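Protein YSC84 (Saccharomyces cerevisiae, PDB 2A08) helps organise the actin cytoskeleton and acts in fluid phase endocytosis and vesicle trafficking, the present chain being its SH3 domain. Local coordinates at residues 26-31 with 43-48. Residues are numbered along the deposited sequence; the frame is centred on the assembly and turned at random. Where two conformers were deposited one is given.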
loop_
_atom_site.group_PDB
_atom_site.type_symbol
_atom_site.label_atom_id
_atom_site.label_comp_id
_atom_site.label_asym_id
_atom_site.label_seq_id
_atom_site.Cartn_x
_atom_site.Cartn_y
_atom_site.Cartn_z
ATOM N N ASP A 26 4.424 5.886 -6.406
ATOM C CA ASP A 26 3.051 5.512 -6.773
ATOM C C ASP A 26 2.069 5.987 -5.703
ATOM O O ASP A 26 2.389 6.044 -4.516
ATOM C CB ASP A 26 2.910 3.984 -6.911
ATOM C CG ASP A 26 3.601 3.404 -8.117
ATOM O OD1 ASP A 26 4.079 4.139 -9.021
ATOM O OD2 ASP A 26 3.670 2.147 -8.242
ATOM N N VAL A 27 0.870 6.335 -6.140
ATOM C CA VAL A 27 -0.209 6.734 -5.251
ATOM C C VAL A 27 -1.131 5.522 -5.063
ATOM O O VAL A 27 -1.768 5.056 -6.003
ATOM C CB VAL A 27 -0.929 7.998 -5.740
ATOM C CG1 VAL A 27 -2.053 8.341 -4.832
ATOM C CG2 VAL A 27 0.041 9.160 -5.837
ATOM N N ILE A 28 -1.164 5.023 -3.829
ATOM C CA ILE A 28 -1.904 3.823 -3.414
ATOM C C ILE A 28 -3.234 4.279 -2.783
ATOM O O ILE A 28 -3.246 5.092 -1.878
ATOM C CB ILE A 28 -1.081 3.016 -2.381
ATOM C CG1 ILE A 28 0.368 2.747 -2.866
ATOM C CG2 ILE A 28 -1.835 1.756 -1.926
ATOM C CD1 ILE A 28 0.556 2.255 -4.209
ATOM N N THR A 29 -4.337 3.738 -3.277
ATOM C CA THR A 29 -5.624 3.934 -2.660
ATOM C C THR A 29 -5.722 2.946 -1.511
ATOM O O THR A 29 -5.494 1.762 -1.724
ATOM C CB THR A 29 -6.711 3.642 -3.668
ATOM O OG1 THR A 29 -6.707 4.661 -4.679
ATOM C CG2 THR A 29 -8.085 3.655 -3.029
ATOM N N ILE A 30 -6.017 3.411 -0.304
ATOM C CA ILE A 30 -6.149 2.547 0.839
ATOM C C ILE A 30 -7.565 1.971 0.925
ATOM O O ILE A 30 -8.527 2.709 1.091
ATOM C CB ILE A 30 -5.851 3.301 2.151
ATOM C CG1 ILE A 30 -4.477 4.001 2.125
ATOM C CG2 ILE A 30 -5.996 2.356 3.305
ATOM C CD1 ILE A 30 -3.340 3.105 1.972
ATOM N N LEU A 31 -7.676 0.661 0.764
ATOM C CA LEU A 31 -8.950 -0.044 0.921
ATOM C C LEU A 31 -9.273 -0.261 2.407
ATOM O O LEU A 31 -10.424 -0.093 2.828
ATOM C CB LEU A 31 -8.932 -1.379 0.146
ATOM C CG LEU A 31 -8.655 -1.258 -1.366
ATOM C CD1 LEU A 31 -8.829 -2.603 -2.032
ATOM C CD2 LEU A 31 -9.560 -0.225 -2.051
ATOM N N GLY A 43 -4.450 -2.187 -0.176
ATOM C CA GLY A 43 -4.532 -1.103 -1.142
ATOM C C GLY A 43 -4.740 -1.519 -2.565
ATOM O O GLY A 43 -4.825 -2.700 -2.909
ATOM N N ARG A 44 -4.845 -0.490 -3.400
ATOM C CA ARG A 44 -5.105 -0.626 -4.836
ATOM C C ARG A 44 -4.241 0.383 -5.583
ATOM O O ARG A 44 -4.198 1.524 -5.182
ATOM C CB ARG A 44 -6.575 -0.302 -5.108
ATOM C CG ARG A 44 -7.024 -0.327 -6.586
ATOM C CD ARG A 44 -8.569 -0.443 -6.722
ATOM N NE ARG A 44 -9.324 0.724 -6.207
ATOM C CZ ARG A 44 -10.651 0.756 -5.937
ATOM N NH1 ARG A 44 -11.418 -0.331 -6.028
ATOM N NH2 ARG A 44 -11.203 1.877 -5.512
ATOM N N THR A 45 -3.585 0.005 -6.669
ATOM C CA THR A 45 -2.953 0.998 -7.538
ATOM C C THR A 45 -2.849 0.423 -8.952
ATOM O O THR A 45 -2.589 -0.754 -9.101
ATOM C CB THR A 45 -1.583 1.437 -6.944
ATOM O OG1 THR A 45 -1.059 2.561 -7.660
ATOM C CG2 THR A 45 -0.545 0.361 -7.078
ATOM N N ASN A 46 -3.147 1.260 -9.938
ATOM C CA ASN A 46 -3.147 0.892 -11.364
ATOM C C ASN A 46 -3.809 -0.487 -11.658
ATOM O O ASN A 46 -3.252 -1.324 -12.376
ATOM C CB ASN A 46 -1.707 0.938 -11.914
ATOM C CG ASN A 46 -1.035 2.326 -11.776
ATOM O OD1 ASN A 46 0.158 2.430 -11.440
ATOM N ND2 ASN A 46 -1.788 3.381 -12.058
ATOM N N GLY A 47 -4.993 -0.706 -11.079
ATOM C CA GLY A 47 -5.838 -1.852 -11.384
ATOM C C GLY A 47 -5.567 -3.163 -10.660
ATOM O O GLY A 47 -6.183 -4.198 -10.963
ATOM N N LYS A 48 -4.651 -3.129 -9.697
ATOM C CA LYS A 48 -4.408 -4.295 -8.867
ATOM C C LYS A 48 -4.524 -3.963 -7.407
ATOM O O LYS A 48 -4.480 -2.809 -7.032
ATOM C CB LYS A 48 -3.041 -4.840 -9.152
ATOM C CG LYS A 48 -2.959 -5.479 -10.526
ATOM C CD LYS A 48 -1.531 -5.902 -10.862
ATOM C CE LYS A 48 -0.542 -4.742 -10.730
ATOM N NZ LYS A 48 0.253 -4.447 -11.968
HETATM O O HOH W 1 1.363 1.162 -9.394
HETATM O O HOH W 2 -8.210 3.358 -6.785
#
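T29 and R44 form the antiparallel hydrogen-bonded pair between strand 27-30 and the end of strand 40-45, the two arms of a beta hairpin. T29 N donates to R44 O at 2.9 Å, and R44 N donates back to T29 O. The next pair, I30 with G43, is non-hydrogen-bonded. The short segments 27-30 and 43-45 run at 141° to each other, well short of exactly antiparallel, as suits the twisted sheet of an SH3 barrel. They are neighbours in the antiparallel sheet of this SH3 domain, one part of the longer YSC84 protein. A type I' turn from T45 to K48 leads into strand 48-53.

I28 and T45 carry the buried apolar contact. CD1 of I28 reaches T45 CB at 3.6 Å and lies equally near its CG2. The chi1 of I28 (-51°) sets CG2 anti to the backbone N, and this branch lies against the bare CA of G43 at 4.0 Å. I28 also packs on L20, F22 and F52 in the domain core. An alanine at I28 would remove both outer branches and would probably open a gap beside T45 and G43.

On the other face, T29 and R44 stand side by side, CB to CB 4.2 Å. The R44 chain bends at chi3 (65°), and L31 CD2 lies over one face of the guanidinium, near its centre. M3 also touches L31 and R44.

Water links the two segments at two places. One water donates to D26 OD2 and accepts from T45 OG1; D26 OD2 is also bonded to K23 N. The other water accepts from R44 NE at 2.9 Å and is hydrogen-bonded to T29 OG1.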